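Local coordinates for ABC transporter substrate-binding protein (Staphylococcus aureus subsp. aureus NCTC 8325, PDB 3UN6), which binds zinc and probably serves as the extracytoplasmic substrate-binding component of an ABC-type importer, its natural ligand not being established, at residues Gly40-Thr45 against Asn73-Leu78; Ala90-Glu95 against Cys220-Leu225; Ile107-Leu112 against Asp310-Pro315. All blocks are in the same frame, centred on the assembly; numbering follows the deposited sequence.

Interaction 1: residues Gly40-Thr45 against Asn73-Leu78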
loop_
_atom_site.group_PDB
_atom_site.type_symbol
_atom_site.label_atom_id
_atom_site.label_comp_id
_atom_site.label_asym_id
_atom_site.label_seq_id
_atom_site.Cartn_x
_atom_site.Cartn_y
_atom_site.Cartn_z
ATOM N N GLY A 40 1.612 -12.511 -2.098
ATOM C CA GLY A 40 2.292 -11.568 -2.978
ATOM C C GLY A 40 2.475 -10.160 -2.437
ATOM O O GLY A 40 1.635 -9.654 -1.683
ATOM N N TYR A 41 3.555 -9.507 -2.864
ATOM C CA TYR A 41 3.830 -8.151 -2.432
ATOM C C TYR A 41 4.790 -7.404 -3.336
ATOM O O TYR A 41 5.523 -8.003 -4.141
ATOM C CB TYR A 41 4.505 -8.185 -1.040
ATOM C CG TYR A 41 5.938 -8.658 -1.079
ATOM C CD1 TYR A 41 6.247 -10.013 -1.185
ATOM C CD2 TYR A 41 6.991 -7.753 -1.032
ATOM C CE1 TYR A 41 7.554 -10.450 -1.238
ATOM C CE2 TYR A 41 8.313 -8.182 -1.095
ATOM C CZ TYR A 41 8.583 -9.536 -1.190
ATOM O OH TYR A 41 9.879 -9.964 -1.249
ATOM N N LEU A 42 4.771 -6.085 -3.161
ATOM C CA LEU A 42 5.759 -5.173 -3.716
ATOM C C LEU A 42 6.646 -4.730 -2.539
ATOM O O LEU A 42 6.132 -4.633 -1.382
ATOM C CB LEU A 42 5.112 -3.970 -4.401
ATOM C CG LEU A 42 4.796 -4.067 -5.901
ATOM C CD1 LEU A 42 3.626 -5.050 -6.217
ATOM C CD2 LEU A 42 4.484 -2.641 -6.429
ATOM N N PRO A 43 7.957 -4.440 -2.801
ATOM C CA PRO A 43 8.930 -4.050 -1.753
ATOM C C PRO A 43 8.793 -2.579 -1.300
ATOM O O PRO A 43 9.668 -1.761 -1.510
ATOM C CB PRO A 43 10.283 -4.303 -2.426
ATOM C CG PRO A 43 10.027 -3.994 -3.880
ATOM C CD PRO A 43 8.577 -4.399 -4.147
ATOM N N ILE A 44 7.669 -2.294 -0.658
ATOM C CA ILE A 44 7.339 -0.982 -0.160
ATOM C C ILE A 44 7.021 -1.163 1.321
ATOM O O ILE A 44 6.752 -2.282 1.758
ATOM C CB ILE A 44 6.132 -0.433 -0.872
ATOM C CG1 ILE A 44 4.963 -1.440 -0.781
ATOM C CG2 ILE A 44 6.486 -0.124 -2.342
ATOM C CD1 ILE A 44 3.674 -0.979 -1.457
ATOM N N THR A 45 7.054 -0.082 2.092
ATOM C CA THR A 45 6.773 -0.181 3.541
ATOM C C THR A 45 5.368 -0.700 3.829
ATOM O O THR A 45 5.109 -1.235 4.914
ATOM C CB THR A 45 6.915 1.162 4.274
ATOM O OG1 THR A 45 5.892 2.069 3.841
ATOM C CG2 THR A 45 8.306 1.769 4.058
ATOM N N ASN A 73 7.141 -6.516 -9.204
ATOM C CA ASN A 73 7.692 -5.169 -9.438
ATOM C C ASN A 73 6.609 -4.148 -9.798
ATOM O O ASN A 73 6.878 -2.965 -9.849
ATOM C CB ASN A 73 8.690 -5.180 -10.607
ATOM C CG ASN A 73 9.802 -6.197 -10.436
ATOM O OD1 ASN A 73 10.192 -6.876 -11.406
ATOM N ND2 ASN A 73 10.322 -6.318 -9.213
ATOM N N ASN A 74 5.405 -4.618 -10.091
ATOM C CA ASN A 74 4.290 -3.747 -10.477
ATOM C C ASN A 74 2.963 -4.355 -10.060
ATOM O O ASN A 74 2.862 -5.571 -9.860
ATOM C CB ASN A 74 4.274 -3.532 -11.984
ATOM C CG ASN A 74 4.146 -4.838 -12.759
ATOM O OD1 ASN A 74 3.044 -5.276 -13.101
ATOM N ND2 ASN A 74 5.267 -5.495 -12.977
ATOM N N TRP A 75 1.944 -3.509 -9.965
ATOM C CA TRP A 75 0.624 -3.943 -9.513
ATOM C C TRP A 75 -0.167 -4.873 -10.443
ATOM O O TRP A 75 -0.760 -5.846 -9.964
ATOM C CB TRP A 75 -0.213 -2.748 -9.099
ATOM C CG TRP A 75 0.362 -2.047 -7.918
ATOM C CD1 TRP A 75 0.950 -0.826 -7.906
ATOM C CD2 TRP A 75 0.426 -2.538 -6.582
ATOM N NE1 TRP A 75 1.368 -0.508 -6.642
ATOM C CE2 TRP A 75 1.049 -1.547 -5.805
ATOM C CE3 TRP A 75 -0.004 -3.714 -5.960
ATOM C CZ2 TRP A 75 1.257 -1.690 -4.444
ATOM C CZ3 TRP A 75 0.212 -3.866 -4.617
ATOM C CH2 TRP A 75 0.840 -2.857 -3.861
ATOM N N PRO A 76 -0.179 -4.608 -11.754
ATOM C CA PRO A 76 -0.915 -5.540 -12.621
ATOM C C PRO A 76 -0.413 -6.996 -12.550
ATOM O O PRO A 76 -1.226 -7.909 -12.464
ATOM C CB PRO A 76 -0.719 -4.936 -14.024
ATOM C CG PRO A 76 -0.603 -3.461 -13.752
ATOM C CD PRO A 76 0.212 -3.383 -12.469
ATOM N N ASP A 77 0.904 -7.222 -12.556
ATOM C CA ASP A 77 1.431 -8.596 -12.420
ATOM C C ASP A 77 0.976 -9.256 -11.122
ATOM O O ASP A 77 0.631 -10.444 -11.086
ATOM C CB ASP A 77 2.944 -8.605 -12.427
ATOM C CG ASP A 77 3.526 -8.355 -13.786
ATOM O OD1 ASP A 77 2.749 -8.310 -14.763
ATOM O OD2 ASP A 77 4.769 -8.208 -13.871
ATOM N N LEU A 78 1.007 -8.491 -10.047
ATOM C CA LEU A 78 0.587 -9.006 -8.748
ATOM C C LEU A 78 -0.921 -9.410 -8.767
ATOM O O LEU A 78 -1.283 -10.514 -8.324
ATOM C CB LEU A 78 0.922 -8.006 -7.645
ATOM C CG LEU A 78 0.475 -8.354 -6.222
ATOM C CD1 LEU A 78 1.412 -7.690 -5.159
ATOM C CD2 LEU A 78 -0.970 -7.974 -5.971
#
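Leu42 meets Trp75 and Leu78 through its two methyl branches; the side chains that meet are apolar, and they also touch backbone atoms. CD2 sits over one face of the indole, a CH-pi contact: it lies 3.9 Å from the centroid of the five-membered ring, 20° off the ring normal, and comes within 3.7 Å of Trp75 CE2. The other branch, CD1, reaches Leu78 CD1 at 3.6 Å and also passes near Asn74 O. Leu42 therefore straddles the first turn of helix 75-83. Ile44 approaches the same indole differently: its CD1 lies at the ring edge, near the ring plane, 3.9 Å from Trp75 CZ2. Leu78, with CG anti to the backbone N (chi1 177°), carries CD1 back to the strand, where it rests 3.6 Å from Tyr41 N.

The polar bonds belong to the helix start. Asn74 is at the N-cap, and its OD1 accepts a nearly straight capping bond (166°) from Asp77 N at 2.9 Å. Its amide also returns a bond, ND2 to Asp77 OD2, arriving from above the carboxylate plane.

Just after strand 36-41, Pro43 centres an inverse gamma turn, with Ile44 N bonding weakly to Leu42 O. Zinc is bound nearby: Trp75 and Ile44 lie close to its ligands Cys221 and His46, respectively. A loop after a strand, packed on a helix start, is consistent with the cleft of periplasmic-binding-protein-like folds.

Interaction 2: residues Ala90-Glu95 against Cys220-Leu225. With ZN (zinc ion), chain B.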
loop_
_atom_site.group_PDB
_atom_site.type_symbol
_atom_site.label_atom_id
_atom_site.label_comp_id
_atom_site.label_asym_id
_atom_site.label_seq_id
_atom_site.Cartn_x
_atom_site.Cartn_y
_atom_site.Cartn_z
ATOM N N ALA A 90 -2.330 -11.485 -0.800
ATOM C CA ALA A 90 -1.406 -10.427 -1.145
ATOM C C ALA A 90 -1.613 -9.161 -0.336
ATOM O O ALA A 90 -2.697 -8.935 0.196
ATOM C CB ALA A 90 -1.599 -10.076 -2.624
ATOM N N SER A 91 -0.546 -8.363 -0.214
ATOM C CA SER A 91 -0.658 -6.995 0.327
ATOM C C SER A 91 -0.858 -6.169 -0.943
ATOM O O SER A 91 -0.028 -6.231 -1.848
ATOM C CB SER A 91 0.611 -6.562 1.069
ATOM O OG SER A 91 0.436 -5.280 1.637
ATOM N N THR A 92 -1.954 -5.420 -1.034
ATOM C CA THR A 92 -2.296 -4.732 -2.283
ATOM C C THR A 92 -3.072 -3.438 -2.094
ATOM O O THR A 92 -3.649 -3.184 -1.034
ATOM C CB THR A 92 -3.112 -5.711 -3.223
ATOM O OG1 THR A 92 -3.258 -5.160 -4.548
ATOM C CG2 THR A 92 -4.482 -6.001 -2.650
ATOM N N LEU A 93 -3.064 -2.610 -3.128
ATOM C CA LEU A 93 -3.814 -1.356 -3.119
ATOM C C LEU A 93 -5.298 -1.687 -2.846
ATOM O O LEU A 93 -5.880 -2.575 -3.491
ATOM C CB LEU A 93 -3.701 -0.652 -4.463
ATOM C CG LEU A 93 -2.279 -0.335 -4.934
ATOM C CD1 LEU A 93 -2.371 0.252 -6.333
ATOM C CD2 LEU A 93 -1.556 0.601 -3.948
ATOM N N ILE A 94 -5.904 -0.974 -1.895
ATOM C CA ILE A 94 -7.283 -1.275 -1.508
ATOM C C ILE A 94 -8.281 -1.000 -2.633
ATOM O O ILE A 94 -9.248 -1.742 -2.787
ATOM C CB ILE A 94 -7.679 -0.581 -0.140
ATOM C CG1 ILE A 94 -9.012 -1.136 0.374
ATOM C CG2 ILE A 94 -7.696 0.954 -0.261
ATOM C CD1 ILE A 94 -9.516 -0.476 1.689
ATOM N N GLU A 95 -8.029 0.037 -3.447
ATOM C CA GLU A 95 -8.955 0.404 -4.518
ATOM C C GLU A 95 -8.899 -0.617 -5.623
ATOM O O GLU A 95 -9.914 -0.942 -6.203
ATOM C CB GLU A 95 -8.679 1.814 -5.099
ATOM C CG GLU A 95 -8.901 3.014 -4.111
ATOM C CD GLU A 95 -7.729 3.290 -3.155
ATOM O OE1 GLU A 95 -6.706 2.558 -3.192
ATOM O OE2 GLU A 95 -7.816 4.269 -2.371
ATOM N N CYS A 220 -4.423 2.721 2.382
ATOM C CA CYS A 220 -3.747 2.463 1.118
ATOM C C CYS A 220 -3.706 0.963 0.800
ATOM O O CYS A 220 -4.459 0.489 -0.018
ATOM C CB CYS A 220 -2.348 3.073 1.109
ATOM S SG CYS A 220 -1.541 2.958 -0.524
ATOM N N CYS A 221 -2.822 0.219 1.434
ATOM C CA CYS A 221 -2.735 -1.201 1.171
ATOM C C CYS A 221 -3.403 -2.050 2.240
ATOM O O CYS A 221 -3.365 -1.730 3.428
ATOM C CB CYS A 221 -1.284 -1.638 1.006
ATOM S SG CYS A 221 -0.500 -1.079 -0.556
ATOM N N VAL A 222 -3.957 -3.173 1.804
ATOM C CA VAL A 222 -4.625 -4.136 2.694
ATOM C C VAL A 222 -4.119 -5.552 2.403
ATOM O O VAL A 222 -3.642 -5.846 1.300
ATOM C CB VAL A 222 -6.186 -4.161 2.464
ATOM C CG1 VAL A 222 -6.855 -2.954 3.106
ATOM C CG2 VAL A 222 -6.507 -4.283 0.980
ATOM N N LEU A 223 -4.194 -6.411 3.414
ATOM C CA LEU A 223 -3.923 -7.827 3.239
ATOM C C LEU A 223 -5.248 -8.442 2.802
ATOM O O LEU A 223 -6.272 -8.339 3.532
ATOM C CB LEU A 223 -3.485 -8.477 4.539
ATOM C CG LEU A 223 -3.303 -10.009 4.512
ATOM C CD1 LEU A 223 -2.227 -10.413 3.560
ATOM C CD2 LEU A 223 -2.986 -10.527 5.933
ATOM N N VAL A 224 -5.245 -9.024 1.604
ATOM C CA VAL A 224 -6.400 -9.729 1.092
ATOM C C VAL A 224 -6.049 -11.207 0.947
ATOM O O VAL A 224 -4.885 -11.557 0.685
ATOM C CB VAL A 224 -6.845 -9.202 -0.260
ATOM C CG1 VAL A 224 -7.165 -7.711 -0.154
ATOM C CG2 VAL A 224 -5.771 -9.441 -1.324
ATOM N N LEU A 225 -7.050 -12.066 1.138
ATOM C CA LEU A 225 -6.879 -13.494 0.986
ATOM C C LEU A 225 -7.911 -13.986 0.048
ATOM O O LEU A 225 -9.037 -13.463 0.031
ATOM C CB LEU A 225 -7.080 -14.214 2.324
ATOM C CG LEU A 225 -6.085 -13.842 3.423
ATOM C CD1 LEU A 225 -6.466 -14.484 4.754
ATOM C CD2 LEU A 225 -4.670 -14.222 3.023
HETATM ZN ZN ZN B . 0.014 1.142 -0.452
HETATM O O HOH W 1 -3.973 2.562 -2.760
HETATM O O HOH W 2 1.294 1.535 -2.430
#
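Ala90 and Val224 open a run of antiparallel pairing whose far end lies at the zinc ion. Four backbone hydrogen bonds hold it, two within the Ala90-Val224 pair and two within Thr92-Val222; Val224 N to Ala90 O, at 2.9 Å, is the straightest (172°). Ser91-Leu223 and Leu93-Cys221 are the intervening non-hydrogen-bonded pairs. A fifth bond, Ile94 N to Cys220 O at 2.8 Å, extends the pairing to the first turn of helix 94-102. CA-H...O contacts add to this, among them Cys221 CA to Thr92 O at 3.1 Å.

Metal coordination comes from consecutive cysteines. Cys220 SG binds zinc at 2.4 Å and Cys221 SG at 2.3 Å; a water and His46 ND1 complete four ligands. The first torsions differ, Cys220 SG being anti to the backbone N (chi1 -173°) and Cys221 SG anti to the carbonyl carbon (chi1 -72°), and both sulfurs converge on the ion. Leu93 CD2 packs against this site, 3.9 Å from Cys221 SG.

Apolar packing lines the face bearing Ala90, Thr92, Val222 and Val224. Thr92 CG2 touches Val224 CG2 at 3.9 Å, the two side chains crossing at about a right angle, and Ile94 lays CG1 and CD1 against Val222 CG1. Glu95 OE1 accepts from a water that also donates weakly to Cys220 O, while Glu95 OE2 is hydrogen-bonded to Thr148 OG1.

Within the five-stranded sheet, strand 89-93 lies between 36-41 and 221-225, and 221-225 lies between 89-93 and the outermost strand 108-110. Helix 75-83 packs on Thr92 and Val224, and helix 148-159 touches Leu93, Glu95 and Cys220 near the metal.

Interaction 3: residues Ile107-Leu112 against Asp310-Pro315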
loop_
_atom_site.group_PDB
_atom_site.type_symbol
_atom_site.label_atom_id
_atom_site.label_comp_id
_atom_site.label_asym_id
_atom_site.label_seq_id
_atom_site.Cartn_x
_atom_site.Cartn_y
_atom_site.Cartn_z
ATOM N N ILE A 107 -11.833 -12.594 -3.546
ATOM C CA ILE A 107 -11.025 -12.140 -2.402
ATOM C C ILE A 107 -11.788 -11.392 -1.315
ATOM O O ILE A 107 -12.897 -10.903 -1.534
ATOM C CB ILE A 107 -9.803 -11.270 -2.851
ATOM C CG1 ILE A 107 -10.247 -10.012 -3.606
ATOM C CG2 ILE A 107 -8.870 -12.084 -3.719
ATOM C CD1 ILE A 107 -9.100 -9.086 -4.027
ATOM N N LYS A 108 -11.168 -11.333 -0.133
ATOM C CA LYS A 108 -11.671 -10.612 1.032
ATOM C C LYS A 108 -10.483 -9.928 1.705
ATOM O O LYS A 108 -9.394 -10.527 1.810
ATOM C CB LYS A 108 -12.295 -11.568 2.033
ATOM C CG LYS A 108 -13.674 -12.159 1.651
ATOM C CD LYS A 108 -14.811 -11.201 1.947
ATOM C CE LYS A 108 -16.152 -11.883 1.855
ATOM N NZ LYS A 108 -17.217 -11.093 2.582
ATOM N N ALA A 109 -10.675 -8.676 2.113
ATOM C CA ALA A 109 -9.662 -7.915 2.856
ATOM C C ALA A 109 -9.838 -8.305 4.314
ATOM O O ALA A 109 -10.980 -8.385 4.812
ATOM C CB ALA A 109 -9.866 -6.429 2.713
ATOM N N VAL A 110 -8.729 -8.573 4.978
ATOM C CA VAL A 110 -8.755 -9.043 6.370
ATOM C C VAL A 110 -8.087 -8.088 7.321
ATOM O O VAL A 110 -8.425 -8.063 8.517
ATOM C CB VAL A 110 -8.165 -10.468 6.478
ATOM C CG1 VAL A 110 -8.992 -11.420 5.604
ATOM C CG2 VAL A 110 -6.674 -10.511 6.091
ATOM N N ALA A 111 -7.175 -7.264 6.812
ATOM C CA ALA A 111 -6.491 -6.286 7.660
ATOM C C ALA A 111 -5.741 -5.260 6.842
ATOM O O ALA A 111 -5.460 -5.470 5.658
ATOM C CB ALA A 111 -5.523 -7.000 8.612
ATOM N N LEU A 112 -5.391 -4.150 7.472
ATOM C CA LEU A 112 -4.557 -3.142 6.793
ATOM C C LEU A 112 -3.104 -3.633 6.751
ATOM O O LEU A 112 -2.703 -4.453 7.567
ATOM C CB LEU A 112 -4.583 -1.828 7.580
ATOM C CG LEU A 112 -5.916 -1.114 7.756
ATOM C CD1 LEU A 112 -5.734 0.065 8.725
ATOM C CD2 LEU A 112 -6.476 -0.663 6.373
ATOM N N ASP A 310 -19.402 -5.241 4.073
ATOM C CA ASP A 310 -19.665 -6.676 4.307
ATOM C C ASP A 310 -19.375 -7.578 3.093
ATOM O O ASP A 310 -19.203 -8.777 3.242
ATOM C CB ASP A 310 -21.088 -6.891 4.816
ATOM C CG ASP A 310 -21.279 -6.401 6.249
ATOM O OD1 ASP A 310 -20.277 -6.302 6.982
ATOM O OD2 ASP A 310 -22.421 -6.137 6.659
ATOM N N ASP A 311 -19.301 -7.012 1.903
ATOM C CA ASP A 311 -19.001 -7.812 0.737
ATOM C C ASP A 311 -17.514 -7.899 0.465
ATOM O O ASP A 311 -17.062 -8.852 -0.170
ATOM C CB ASP A 311 -19.691 -7.238 -0.481
ATOM C CG ASP A 311 -21.203 -7.316 -0.380
ATOM O OD1 ASP A 311 -21.715 -8.313 0.191
ATOM O OD2 ASP A 311 -21.877 -6.383 -0.878
ATOM N N PHE A 312 -16.755 -6.913 0.942
ATOM C CA PHE A 312 -15.313 -6.838 0.675
ATOM C C PHE A 312 -14.472 -7.223 1.884
ATOM O O PHE A 312 -13.504 -7.968 1.771
ATOM C CB PHE A 312 -14.990 -5.405 0.227
ATOM C CG PHE A 312 -13.540 -5.146 -0.060
ATOM C CD1 PHE A 312 -12.913 -5.729 -1.157
ATOM C CD2 PHE A 312 -12.816 -4.284 0.730
ATOM C CE1 PHE A 312 -11.582 -5.486 -1.419
ATOM C CE2 PHE A 312 -11.481 -4.030 0.461
ATOM C CZ PHE A 312 -10.866 -4.628 -0.605
ATOM N N VAL A 313 -14.853 -6.716 3.046
ATOM C CA VAL A 313 -14.079 -6.911 4.234
ATOM C C VAL A 313 -14.587 -8.064 5.073
ATOM O O VAL A 313 -15.789 -8.223 5.254
ATOM C CB VAL A 313 -14.090 -5.627 5.109
ATOM C CG1 VAL A 313 -13.269 -5.840 6.382
ATOM C CG2 VAL A 313 -13.579 -4.405 4.301
ATOM N N GLU A 314 -13.656 -8.895 5.538
ATOM C CA GLU A 314 -13.968 -9.960 6.491
ATOM C C GLU A 314 -13.125 -9.664 7.740
ATOM O O GLU A 314 -11.983 -10.143 7.872
ATOM C CB GLU A 314 -13.688 -11.351 5.940
ATOM C CG GLU A 314 -14.025 -12.432 6.969
ATOM C CD GLU A 314 -15.433 -12.246 7.543
ATOM O OE1 GLU A 314 -15.559 -11.961 8.764
ATOM O OE2 GLU A 314 -16.405 -12.304 6.751
ATOM N N PRO A 315 -13.685 -8.881 8.673
ATOM C CA PRO A 315 -12.932 -8.445 9.835
ATOM C C PRO A 315 -12.909 -9.437 11.001
ATOM O O PRO A 315 -12.277 -9.147 12.025
ATOM C CB PRO A 315 -13.696 -7.198 10.254
ATOM C CG PRO A 315 -15.121 -7.585 9.997
ATOM C CD PRO A 315 -15.098 -8.481 8.778
HETATM O O HOH W 3 -9.931 -10.042 9.441
#
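Ala109 and Val313 form a single backbone bridge, their CA atoms 4.7 Å apart, where the chain leaves helix 309-312 and runs alongside strand 108-110. Two hydrogen bonds define it: Ala109 N to Phe312 O at 2.9 Å, and Glu314 N to Ala109 O at 2.8 Å, the latter almost straight (172°). Both backbone polar atoms of Ala109 are thus engaged by the one segment. Further along, a water donates to Val110 O and to Glu314 O, joining the backbones where direct pairing has ended.

Among the side chains, Ala109 CB points at the opposite segment and meets Phe312 CE2 at 3.7 Å, approaching the ring obliquely. Phe312 has its CG anti to the backbone N (chi1 179°), and this brings the ring back to Ala109 CB although its own CB starts away from the strand.

Lys108 takes a different course. Its chain bends at chi2 (-81°), so that CD passes 3.5 Å from Phe312 O and NZ arrives among the carbonyls of the helix end, 3.1 Å from Asp310 O. Glu314 CB flanks the aliphatic part of that chain, while Glu314 OE1 is hydrogen-bonded to Ser316 OG.

Strand 108-110, outermost in the sheet, pairs antiparallel with 221-225, with a classic beta bulge where Val110 and Ala111 both face Leu223. Phe312 packs on Ile94, Ala97 and Met98 of helix 94-102, while the Ala109-Val313 bridge joins this late part of the chain to the edge strand.

How the interactions relate
From the N terminus, strand 36-41 leads into interaction 1, which closes a loop of 27 residues holding helix 48-58 and strand 66-71 and ties the sheet to helix 75-83. Interaction 2 opens only after that, at strand 89-93, and closes much later at 221-225, pairing two central strands. Interaction 3 begins inside this loop, at 107-112, and ends beyond it at 310-315, tying the sheet edge to the late helix 309-312; interactions 2 and 3 therefore cross. All three reach one sheet: Gly40 O to Ser91 N, 2.9 Å, links interactions 1 and 2, and Val110 N to Leu223 O, 2.9 Å, links 2 and 3. Interactions 1 and 3 do not touch.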